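Local atomic coordinates of beta-1,4-mannanase (Aplysia kurodai, PDB entry 3VUP), a protein that probably hydrolyses the beta-1,4-linked mannose backbone of mannan in the digestive fluid of the sea hare. Residues F256-F261 against P288-E293; G155-M160 against P216-T221; S229-F234 against S281-H286; M59-H64 against I104-C109. All coordinates share one frame; numbering follows the deposited sequence.

Overall arrangement
Interactions 4, 2 and 1 are parallel strand pairings in one (beta/alpha)8 barrel, each centred about 8 Å from the centre of the chain. Interaction 4 joins strands two and three, interaction 2 strands four and five, interaction 1 strands six and seven. Inside the barrel, Arg-60 NE meets Asp-158 OD2 at 2.8 Å, and Arg-60 NH1 meets Glu-293 OE2 at 2.9 Å. Glu-293 and Trp-62 also approach a bound Tris molecule, which probably marks the substrate pocket. Interaction 3 lies farther out, about 18 Å from the chain centre, where two loops close over Tyr-259 and Phe-261 of interaction 1; both contacts reach the same sulfate ion.

Interaction 1. Residues F256-F261 against P288-E293; sequences FDFYQF and PIVVGE. With SO4 (sulfate ion), chain D.
The CG2 methyl of Ile-289 rests on the Phe-261 ring like a lid, 3.6 Å from the centroid and only 15° off the ring normal, a CH-pi contact between neighbouring strands of the (beta/alpha)8 barrel. Here strands 259-262 and 289-293, sixth and seventh in order, run parallel. Phe-261 has CG anti to its carbonyl carbon (chi1 -65°), which turns the ring back over Ile-289 rather than over Val-291, its partner in register.

The backbone bonds alternate in the parallel fashion. Tyr-259 N gives to Pro-288 O at 2.9 Å, Val-290 N returns to Tyr-259 O, Phe-261 N gives to Val-290 O, and Gly-292 N to Phe-261 O at 2.8 Å. Between them CA-H groups lean on the same carbonyls; Gln-260 CA lies 3.2 Å from Val-290 O.

Gln-260 and Val-290 share the other face of the sheet. The extended Gln-260 brings OE1 to 3.8 Å from Gly-292 CA, while its amide is held by His-262 through OE1. On the same face Val-290 CG2 meets the Phe-258 ring at CD1, 3.8 Å away. Strand 289-293 also carries Glu-293, held by Tyr-264 OH, toward a bound Tris molecule that probably marks the substrate pocket. Tyr-259 swings off toward the surrounding loops, where its OH donates to sulfate O3 at 2.7 Å, with O3 in the plane of the phenol ring.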
# COMPACT_ATOMS: atom_id res chain seq x y z
N PHE A 256 -8.60 -8.07 -1.80
CA PHE A 256 -7.19 -8.00 -1.44
C PHE A 256 -6.60 -9.38 -1.24
O PHE A 256 -7.23 -10.28 -0.69
CB PHE A 256 -7.02 -7.14 -0.19
CG PHE A 256 -7.44 -5.73 -0.38
CD1 PHE A 256 -6.93 -5.00 -1.45
CD2 PHE A 256 -8.39 -5.13 0.44
CE1 PHE A 256 -7.32 -3.70 -1.67
CE2 PHE A 256 -8.80 -3.83 0.20
CZ PHE A 256 -8.27 -3.11 -0.85
N ASP A 257 -5.36 -9.54 -1.70
CA ASP A 257 -4.60 -10.76 -1.44
C ASP A 257 -3.92 -10.76 -0.08
O ASP A 257 -3.71 -11.82 0.51
CB ASP A 257 -3.56 -10.95 -2.54
CG ASP A 257 -4.20 -11.12 -3.88
OD1 ASP A 257 -4.60 -12.27 -4.16
OD2 ASP A 257 -4.33 -10.12 -4.63
N PHE A 258 -3.57 -9.58 0.40
CA PHE A 258 -2.98 -9.46 1.72
C PHE A 258 -3.35 -8.12 2.29
O PHE A 258 -3.67 -7.18 1.56
CB PHE A 258 -1.46 -9.68 1.72
CG PHE A 258 -0.64 -8.65 0.97
CD1 PHE A 258 -0.05 -7.58 1.64
CD2 PHE A 258 -0.39 -8.81 -0.38
CE1 PHE A 258 0.77 -6.68 0.96
CE2 PHE A 258 0.43 -7.91 -1.06
CZ PHE A 258 1.01 -6.85 -0.39
N TYR A 259 -3.38 -8.05 3.61
CA TYR A 259 -3.67 -6.83 4.31
C TYR A 259 -2.38 -6.12 4.72
O TYR A 259 -1.32 -6.74 4.82
CB TYR A 259 -4.52 -7.14 5.54
CG TYR A 259 -5.92 -7.64 5.27
CD1 TYR A 259 -6.82 -6.91 4.51
CD2 TYR A 259 -6.37 -8.83 5.84
CE1 TYR A 259 -8.13 -7.35 4.32
CE2 TYR A 259 -7.68 -9.27 5.66
CZ TYR A 259 -8.55 -8.53 4.91
OH TYR A 259 -9.86 -8.93 4.73
N GLN A 260 -2.50 -4.82 4.97
CA GLN A 260 -1.35 -3.98 5.27
C GLN A 260 -1.76 -2.96 6.32
O GLN A 260 -2.60 -2.11 6.07
CB GLN A 260 -0.88 -3.26 4.01
CG GLN A 260 0.31 -2.35 4.27
CD GLN A 260 0.53 -1.28 3.22
OE1 GLN A 260 1.11 -0.23 3.53
NE2 GLN A 260 0.08 -1.52 1.99
N PHE A 261 -1.19 -3.10 7.52
CA PHE A 261 -1.48 -2.20 8.63
C PHE A 261 -0.37 -1.16 8.77
O PHE A 261 0.81 -1.50 8.67
CB PHE A 261 -1.48 -2.95 9.96
CG PHE A 261 -2.55 -4.00 10.15
CD1 PHE A 261 -3.65 -4.15 9.31
CD2 PHE A 261 -2.45 -4.85 11.25
CE1 PHE A 261 -4.61 -5.14 9.56
CE2 PHE A 261 -3.40 -5.81 11.51
CZ PHE A 261 -4.48 -5.95 10.67
N PRO A 288 -2.19 -12.89 4.80
CA PRO A 288 -0.98 -12.31 5.39
C PRO A 288 -1.21 -10.85 5.77
O PRO A 288 -1.94 -10.14 5.07
CB PRO A 288 0.04 -12.42 4.25
CG PRO A 288 -0.46 -13.54 3.39
CD PRO A 288 -1.96 -13.43 3.45
N ILE A 289 -0.58 -10.43 6.86
CA ILE A 289 -0.67 -9.05 7.33
C ILE A 289 0.73 -8.45 7.35
O ILE A 289 1.59 -8.86 8.13
CB ILE A 289 -1.25 -8.97 8.75
CG1 ILE A 289 -2.65 -9.59 8.82
CG2 ILE A 289 -1.25 -7.53 9.25
CD1 ILE A 289 -3.13 -9.82 10.25
N VAL A 290 0.95 -7.46 6.49
CA VAL A 290 2.20 -6.71 6.47
C VAL A 290 2.05 -5.49 7.38
O VAL A 290 1.03 -4.80 7.31
CB VAL A 290 2.54 -6.26 5.04
CG1 VAL A 290 3.72 -5.29 5.01
CG2 VAL A 290 2.82 -7.48 4.18
N VAL A 291 3.03 -5.23 8.24
CA VAL A 291 3.07 -3.97 8.96
C VAL A 291 3.85 -3.01 8.06
O VAL A 291 5.09 -3.03 8.02
CB VAL A 291 3.69 -4.12 10.37
CG1 VAL A 291 3.68 -2.77 11.08
CG2 VAL A 291 2.92 -5.15 11.17
N GLY A 292 3.10 -2.23 7.29
CA GLY A 292 3.62 -1.51 6.14
C GLY A 292 4.09 -0.08 6.35
O GLY A 292 4.58 0.52 5.41
N GLU A 293 3.93 0.45 7.57
CA GLU A 293 4.56 1.72 7.97
C GLU A 293 4.76 1.70 9.47
O GLU A 293 3.87 1.27 10.20
CB GLU A 293 3.69 2.94 7.67
CG GLU A 293 3.51 3.32 6.22
CD GLU A 293 2.74 4.62 6.06
OE1 GLU A 293 2.61 5.38 7.05
OE2 GLU A 293 2.27 4.88 4.93
S SO4 D . -10.41 -12.43 6.12
O1 SO4 D . -10.98 -13.53 5.36
O2 SO4 D . -8.98 -12.36 5.86
O3 SO4 D . -11.02 -11.18 5.71
O4 SO4 D . -10.62 -12.68 7.54

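Interaction 2. Residues G155-M160 against P216-T221; sequences GGWDLM and PGALVT
Two adjoining barrel strands, 157-161 and 220-224, start their pairing where Trp-157 N donates a hydrogen bond to Leu-219 O at 2.8 Å. Trp-157 O then takes Thr-221 N, also at 2.8 Å, and Leu-159 N reaches Thr-221 O at 2.9 Å. All three bonds are nearly straight at the hydrogen, yet each donor stands somewhat out of the plane of the carbonyl it meets. Ahead of the strand, Gly-156 lets the two backbones close up: its CA comes within 3.2 Å of Leu-219 O. A water extends the link one step further, accepting from Leu-219 N and donating weakly to Gly-155 O.

These are the fourth and fifth strands of the (beta/alpha)8 barrel, joined by a beta-alpha-beta crossover through helix 197-214. Side chains alternate between helix layer and barrel interior. On the helix side, Val-220 CG1 is wedged against Leu-159 CG at 3.7 Å, and Leu-159 carries on to Leu-204 and Ile-211 of that helix. Trp-157 offers Ala-218 CB the edge of its indole at CD1, 4.1 Å away.

Facing the interior, Asp-158 CB packs on Thr-221 CG2 at 3.8 Å. With CG anti to the backbone N (chi1 176°), the Asp-158 carboxylate extends inward, and OD2 is gripped by Arg-60 NE and Gln-260 NE2. Thr-221 OG1 is bonded to Phe-258 O, in the segment 256-261. The second oxygen of Asp-158, OD1, accepts a weak bond from Met-160 N at 3.1 Å.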
# COMPACT_ATOMS: atom_id res chain seq x y z
N GLY A 155 6.09 -6.75 -6.57
CA GLY A 155 5.60 -7.45 -5.39
C GLY A 155 4.09 -7.43 -5.30
O GLY A 155 3.45 -8.45 -5.02
N GLY A 156 3.50 -6.26 -5.54
CA GLY A 156 2.06 -6.13 -5.51
C GLY A 156 1.66 -4.68 -5.62
O GLY A 156 2.48 -3.78 -5.42
N TRP A 157 0.40 -4.47 -5.94
CA TRP A 157 -0.16 -3.13 -6.11
C TRP A 157 -0.91 -2.73 -4.85
O TRP A 157 -1.80 -3.44 -4.41
CB TRP A 157 -1.14 -3.11 -7.28
CG TRP A 157 -0.51 -3.37 -8.62
CD1 TRP A 157 -0.50 -4.56 -9.31
CD2 TRP A 157 0.20 -2.44 -9.44
NE1 TRP A 157 0.17 -4.41 -10.50
CE2 TRP A 157 0.61 -3.12 -10.60
CE3 TRP A 157 0.54 -1.08 -9.31
CZ2 TRP A 157 1.33 -2.50 -11.63
CZ3 TRP A 157 1.26 -0.46 -10.32
CH2 TRP A 157 1.65 -1.18 -11.47
N ASP A 158 -0.52 -1.60 -4.26
CA ASP A 158 -1.23 -1.03 -3.11
C ASP A 158 -2.16 0.04 -3.69
O ASP A 158 -1.71 1.06 -4.21
CB ASP A 158 -0.21 -0.44 -2.13
CG ASP A 158 -0.84 0.26 -0.93
OD1 ASP A 158 -2.05 0.58 -0.97
OD2 ASP A 158 -0.08 0.54 0.03
N LEU A 159 -3.47 -0.19 -3.61
CA LEU A 159 -4.41 0.72 -4.25
C LEU A 159 -4.44 2.11 -3.63
O LEU A 159 -4.67 3.09 -4.32
CB LEU A 159 -5.82 0.15 -4.20
CG LEU A 159 -6.01 -1.19 -4.89
CD1 LEU A 159 -7.48 -1.55 -4.87
CD2 LEU A 159 -5.48 -1.18 -6.31
N MET A 160 -4.27 2.19 -2.32
CA MET A 160 -4.47 3.46 -1.65
C MET A 160 -3.84 3.51 -0.29
O MET A 160 -4.03 2.62 0.56
CB MET A 160 -5.96 3.78 -1.51
CG MET A 160 -6.24 5.14 -0.88
SD MET A 160 -7.98 5.61 -0.93
CE MET A 160 -7.93 6.95 -2.11
N PRO A 216 -3.54 -11.59 -14.00
CA PRO A 216 -4.18 -12.45 -13.00
C PRO A 216 -3.25 -12.93 -11.90
O PRO A 216 -3.73 -13.29 -10.83
CB PRO A 216 -4.68 -13.64 -13.82
CG PRO A 216 -4.81 -13.14 -15.19
CD PRO A 216 -3.78 -12.07 -15.38
N GLY A 217 -1.94 -12.94 -12.14
CA GLY A 217 -0.98 -13.33 -11.13
C GLY A 217 -0.47 -12.22 -10.23
O GLY A 217 0.37 -12.48 -9.36
N ALA A 218 -0.96 -11.00 -10.41
CA ALA A 218 -0.57 -9.89 -9.54
C ALA A 218 -1.29 -9.94 -8.20
O ALA A 218 -2.42 -10.42 -8.10
CB ALA A 218 -0.84 -8.56 -10.23
N LEU A 219 -0.62 -9.43 -7.17
CA LEU A 219 -1.22 -9.30 -5.85
C LEU A 219 -1.66 -7.87 -5.60
O LEU A 219 -1.03 -6.93 -6.10
CB LEU A 219 -0.22 -9.73 -4.77
CG LEU A 219 0.37 -11.14 -4.91
CD1 LEU A 219 1.37 -11.41 -3.79
CD2 LEU A 219 -0.72 -12.20 -4.94
N VAL A 220 -2.71 -7.72 -4.80
CA VAL A 220 -3.27 -6.41 -4.51
C VAL A 220 -3.48 -6.25 -3.01
O VAL A 220 -3.94 -7.17 -2.31
CB VAL A 220 -4.62 -6.20 -5.27
CG1 VAL A 220 -5.15 -4.79 -5.03
CG2 VAL A 220 -4.42 -6.43 -6.75
N THR A 221 -3.14 -5.06 -2.51
CA THR A 221 -3.33 -4.70 -1.11
C THR A 221 -3.79 -3.24 -1.03
O THR A 221 -4.03 -2.59 -2.05
CB THR A 221 -2.02 -4.93 -0.31
OG1 THR A 221 -2.27 -4.81 1.10
CG2 THR A 221 -0.96 -3.93 -0.71
O HOH W 1 2.17 -8.98 -7.50

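Interaction 3. Residues S229-F234 against S281-H286; sequences SNTDHF and SDYGLH. With SO4 (sulfate ion), chain D.
Thr-231 meets Tyr-283 at an oblique angle, its hydroxyl giving a 2.8 Å bond to Tyr-283 O while its CB comes to the edge of the phenol ring. The same OG1 closes an ST turn by accepting from His-233 N at 3.0 Å, so donor and acceptor roles are both used. Two loops meet here outside the (beta/alpha)8 barrel, one following strand 220-224 and the other leading into strand 289-293.

Thr-231 sets OG1 opposite its own nitrogen across CA-CB (chi1 -180°), pointing it at the second loop. His-233 and Phe-234 then reach over the short 3-10 turn. Phe-234 lies obliquely to Tyr-283, with ring planes at 39° and CE2 3.7 Å from Tyr-283 CE1. Its CZ touches Asp-282 CB, and the Asp-282 carboxylate is turned steeply to the ring, its OD2 bonded back to Gln-279 N. His-233 spreads one imidazole face over Gly-284 N, and in the plane of that ring NE2 shares a water with Gly-284 O. A second water ties Asp-232 N to Tyr-283 O, the carbonyl that already takes the threonine hydroxyl.

On the barrel side, Leu-285 CD1 packs against Asn-230 O at 3.5 Å, and both residues cover Tyr-259 and Phe-261. Tyr-283 in turn meets Phe-261 edge-to-face. Beyond Leu-285 sits a sulfate ion, probably from the crystallisation liquor. His-286 N donates to its O2, and His-286 ND1 to its O4 at 2.8 Å in an almost straight bond of 175°.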
# COMPACT_ATOMS: atom_id res chain seq x y z
N SER A 229 -9.74 -0.07 11.28
CA SER A 229 -10.69 -0.18 10.17
C SER A 229 -10.70 -1.55 9.48
O SER A 229 -11.44 -1.73 8.53
CB SER A 229 -10.38 0.88 9.12
OG SER A 229 -9.05 0.66 8.68
N ASN A 230 -9.90 -2.49 9.99
CA ASN A 230 -9.51 -3.68 9.23
C ASN A 230 -9.58 -4.95 10.09
O ASN A 230 -8.97 -5.95 9.74
CB ASN A 230 -8.07 -3.43 8.72
CG ASN A 230 -7.64 -4.24 7.48
OD1 ASN A 230 -6.55 -3.99 6.98
ND2 ASN A 230 -8.47 -5.15 6.98
N THR A 231 -10.32 -4.92 11.20
CA THR A 231 -10.50 -6.11 12.02
C THR A 231 -11.89 -6.09 12.63
O THR A 231 -12.41 -5.01 12.96
CB THR A 231 -9.42 -6.21 13.13
OG1 THR A 231 -9.63 -7.39 13.90
CG2 THR A 231 -9.43 -5.02 14.07
N ASP A 232 -12.48 -7.27 12.78
CA ASP A 232 -13.73 -7.43 13.52
C ASP A 232 -13.50 -7.70 15.00
O ASP A 232 -14.45 -7.80 15.76
CB ASP A 232 -14.58 -8.53 12.89
CG ASP A 232 -15.14 -8.12 11.55
OD1 ASP A 232 -15.74 -7.02 11.46
OD2 ASP A 232 -14.97 -8.88 10.57
N HIS A 233 -12.23 -7.83 15.40
CA HIS A 233 -11.89 -7.96 16.81
C HIS A 233 -11.70 -6.57 17.41
O HIS A 233 -11.88 -5.56 16.72
CB HIS A 233 -10.66 -8.86 16.97
CG HIS A 233 -10.95 -10.29 16.65
ND1 HIS A 233 -10.86 -11.30 17.58
CD2 HIS A 233 -11.40 -10.86 15.51
CE1 HIS A 233 -11.21 -12.44 17.01
NE2 HIS A 233 -11.54 -12.20 15.76
N PHE A 234 -11.40 -6.50 18.71
CA PHE A 234 -11.11 -5.22 19.36
C PHE A 234 -12.28 -4.23 19.30
O PHE A 234 -12.07 -3.02 19.35
CB PHE A 234 -9.85 -4.56 18.78
CG PHE A 234 -8.61 -5.39 18.94
CD1 PHE A 234 -7.90 -5.37 20.13
CD2 PHE A 234 -8.13 -6.17 17.90
CE1 PHE A 234 -6.75 -6.13 20.28
CE2 PHE A 234 -6.99 -6.93 18.04
CZ PHE A 234 -6.30 -6.91 19.23
N SER A 281 -2.29 -13.00 14.80
CA SER A 281 -3.48 -13.81 15.00
C SER A 281 -4.57 -13.10 15.81
O SER A 281 -5.73 -13.50 15.74
CB SER A 281 -3.12 -15.14 15.65
OG SER A 281 -2.47 -14.92 16.88
N ASP A 282 -4.22 -12.06 16.57
CA ASP A 282 -5.21 -11.33 17.35
C ASP A 282 -6.26 -10.64 16.49
O ASP A 282 -7.33 -10.28 17.00
CB ASP A 282 -4.54 -10.27 18.22
CG ASP A 282 -3.69 -10.85 19.32
OD1 ASP A 282 -3.98 -11.96 19.80
OD2 ASP A 282 -2.72 -10.17 19.73
N TYR A 283 -5.97 -10.44 15.21
CA TYR A 283 -6.86 -9.67 14.35
C TYR A 283 -7.96 -10.49 13.69
O TYR A 283 -8.87 -9.93 13.10
CB TYR A 283 -6.03 -8.86 13.33
CG TYR A 283 -5.16 -7.87 14.06
CD1 TYR A 283 -5.67 -6.64 14.47
CD2 TYR A 283 -3.86 -8.19 14.43
CE1 TYR A 283 -4.91 -5.75 15.20
CE2 TYR A 283 -3.09 -7.31 15.15
CZ TYR A 283 -3.61 -6.09 15.54
OH TYR A 283 -2.82 -5.23 16.27
N GLY A 284 -7.86 -11.81 13.79
CA GLY A 284 -8.91 -12.68 13.29
C GLY A 284 -9.05 -12.69 11.78
O GLY A 284 -10.14 -12.92 11.24
N LEU A 285 -7.95 -12.43 11.09
CA LEU A 285 -7.93 -12.36 9.63
C LEU A 285 -7.38 -13.64 9.03
O LEU A 285 -6.85 -14.51 9.74
CB LEU A 285 -7.15 -11.13 9.17
CG LEU A 285 -7.73 -9.81 9.71
CD1 LEU A 285 -6.80 -8.65 9.42
CD2 LEU A 285 -9.12 -9.53 9.17
N HIS A 286 -7.51 -13.77 7.71
CA HIS A 286 -7.15 -14.98 6.99
C HIS A 286 -6.35 -14.68 5.74
O HIS A 286 -6.42 -15.41 4.74
CB HIS A 286 -8.40 -15.77 6.64
CG HIS A 286 -9.22 -16.14 7.83
ND1 HIS A 286 -10.14 -15.29 8.40
CD2 HIS A 286 -9.22 -17.26 8.60
CE1 HIS A 286 -10.69 -15.87 9.45
NE2 HIS A 286 -10.15 -17.07 9.59
S SO4 D . -10.41 -12.43 6.12
O1 SO4 D . -10.98 -13.53 5.36
O2 SO4 D . -8.98 -12.36 5.86
O3 SO4 D . -11.02 -11.18 5.71
O4 SO4 D . -10.62 -12.68 7.54
O HOH W 2 -11.44 -9.77 12.01
O HOH W 3 -12.13 -13.56 13.04

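Interaction 4. Residues M59-H64 against I104-C109; sequences MRLWIH and ILVFPC
Leu-61 CD2 and Val-106 CG1 press together at 3.5 Å in the apolar layer between strands 58-65 and 105-112 and helix 88-101. Leu-61 gets there by placing CG between its backbone N and carbonyl carbon (chi1 79°). At one end Met-59 CB meets Ile-104 CG2 at 3.7 Å; at the other Ile-63 and Pro-108 lie side by side, CG1 against CB.

Five backbone bonds zip the parallel strands, from Met-59 N to Leu-105 O through to Ile-63 N to Cys-109 O at 2.8 Å. Leu-61 N to Phe-107 O is longer, 3.3 Å, with the donor well above the carbonyl plane.

On the opposite face of the sheet from Leu-61, Cys-109 SG stands over the five-membered ring of Trp-62, a sulfur-aromatic contact, 4.4 Å from its centroid. The extended Arg-60 brings NH2 obliquely to 3.8 Å from the same SG, and Trp-62 NE1 lies over one face of the Arg-60 guanidinium. Glu-293, Asn-22 and Asn-161 are further partners of Arg-60. All this is consistent with the buried arginine on the second barrel strand of clan GH-A glycosidases, close to the bound Tris that Trp-62 approaches, which probably marks the substrate pocket.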
# COMPACT_ATOMS: atom_id res chain seq x y z
N MET A 59 10.36 -2.59 -1.34
CA MET A 59 10.22 -1.13 -1.35
C MET A 59 8.78 -0.75 -1.69
O MET A 59 8.29 -1.14 -2.76
CB MET A 59 11.16 -0.54 -2.42
CG MET A 59 11.18 0.98 -2.50
SD MET A 59 12.18 1.78 -1.23
CE MET A 59 13.82 1.69 -1.96
N ARG A 60 8.13 0.04 -0.84
CA ARG A 60 6.85 0.66 -1.16
C ARG A 60 7.15 2.09 -1.59
O ARG A 60 7.95 2.78 -0.96
CB ARG A 60 5.94 0.64 0.07
CG ARG A 60 4.58 1.32 -0.14
CD ARG A 60 3.67 0.97 1.01
NE ARG A 60 2.31 1.53 0.99
CZ ARG A 60 1.87 2.50 1.79
NH1 ARG A 60 2.69 3.17 2.59
NH2 ARG A 60 0.58 2.81 1.77
N LEU A 61 6.53 2.54 -2.67
CA LEU A 61 6.71 3.92 -3.13
C LEU A 61 5.43 4.37 -3.83
O LEU A 61 4.65 3.55 -4.33
CB LEU A 61 7.93 4.08 -4.04
CG LEU A 61 7.85 3.66 -5.50
CD1 LEU A 61 9.12 4.07 -6.22
CD2 LEU A 61 7.63 2.16 -5.65
N TRP A 62 5.21 5.67 -3.81
CA TRP A 62 3.91 6.22 -4.17
C TRP A 62 3.92 6.81 -5.57
O TRP A 62 4.88 7.47 -5.96
CB TRP A 62 3.48 7.27 -3.16
CG TRP A 62 3.30 6.80 -1.74
CD1 TRP A 62 3.70 5.62 -1.16
CD2 TRP A 62 2.68 7.56 -0.71
NE1 TRP A 62 3.33 5.60 0.17
CE2 TRP A 62 2.71 6.79 0.47
CE3 TRP A 62 2.08 8.82 -0.67
CZ2 TRP A 62 2.18 7.25 1.68
CZ3 TRP A 62 1.55 9.27 0.51
CH2 TRP A 62 1.61 8.50 1.68
N ILE A 63 2.83 6.57 -6.30
CA ILE A 63 2.76 6.88 -7.72
C ILE A 63 1.88 8.09 -8.01
O ILE A 63 2.39 9.21 -8.09
CB ILE A 63 2.31 5.64 -8.55
CG1 ILE A 63 3.11 4.38 -8.14
CG2 ILE A 63 2.44 5.92 -10.03
CD1 ILE A 63 4.61 4.49 -8.29
N HIS A 64 0.56 7.91 -8.16
CA HIS A 64 -0.30 9.04 -8.53
C HIS A 64 -0.52 10.01 -7.38
O HIS A 64 -0.58 11.23 -7.58
CB HIS A 64 -1.70 8.59 -8.99
CG HIS A 64 -1.72 7.51 -10.04
ND1 HIS A 64 -0.95 7.53 -11.18
CD2 HIS A 64 -2.52 6.42 -10.14
CE1 HIS A 64 -1.24 6.47 -11.92
NE2 HIS A 64 -2.20 5.78 -11.32
N ILE A 104 15.01 -6.30 -5.33
CA ILE A 104 13.99 -5.65 -4.53
C ILE A 104 12.62 -5.83 -5.18
O ILE A 104 12.43 -5.50 -6.36
CB ILE A 104 14.27 -4.14 -4.36
CG1 ILE A 104 15.61 -3.90 -3.67
CG2 ILE A 104 13.12 -3.46 -3.62
CD1 ILE A 104 15.70 -4.41 -2.26
N LEU A 105 11.67 -6.34 -4.41
CA LEU A 105 10.27 -6.38 -4.79
C LEU A 105 9.62 -5.02 -4.55
O LEU A 105 9.77 -4.43 -3.49
CB LEU A 105 9.54 -7.43 -3.96
CG LEU A 105 9.94 -8.88 -4.21
CD1 LEU A 105 9.49 -9.76 -3.05
CD2 LEU A 105 9.36 -9.38 -5.52
N VAL A 106 8.90 -4.55 -5.56
CA VAL A 106 8.31 -3.22 -5.55
C VAL A 106 6.82 -3.28 -5.27
O VAL A 106 6.11 -4.12 -5.84
CB VAL A 106 8.56 -2.52 -6.89
CG1 VAL A 106 8.00 -1.12 -6.89
CG2 VAL A 106 10.02 -2.48 -7.17
N PHE A 107 6.36 -2.38 -4.41
CA PHE A 107 4.95 -2.24 -4.08
C PHE A 107 4.51 -0.81 -4.38
O PHE A 107 4.56 0.05 -3.52
CB PHE A 107 4.72 -2.63 -2.61
CG PHE A 107 5.07 -4.06 -2.32
CD1 PHE A 107 4.11 -5.05 -2.36
CD2 PHE A 107 6.38 -4.42 -2.06
CE1 PHE A 107 4.44 -6.37 -2.12
CE2 PHE A 107 6.72 -5.75 -1.82
CZ PHE A 107 5.75 -6.72 -1.85
N PRO A 108 4.11 -0.55 -5.63
CA PRO A 108 3.64 0.80 -5.97
C PRO A 108 2.32 1.07 -5.28
O PRO A 108 1.42 0.23 -5.29
CB PRO A 108 3.44 0.72 -7.49
CG PRO A 108 4.23 -0.49 -7.94
CD PRO A 108 4.10 -1.45 -6.80
N CYS A 109 2.20 2.26 -4.70
CA CYS A 109 0.97 2.69 -4.05
C CYS A 109 0.32 3.76 -4.93
O CYS A 109 0.90 4.83 -5.13
CB CYS A 109 1.27 3.23 -2.65
SG CYS A 109 -0.19 3.88 -1.80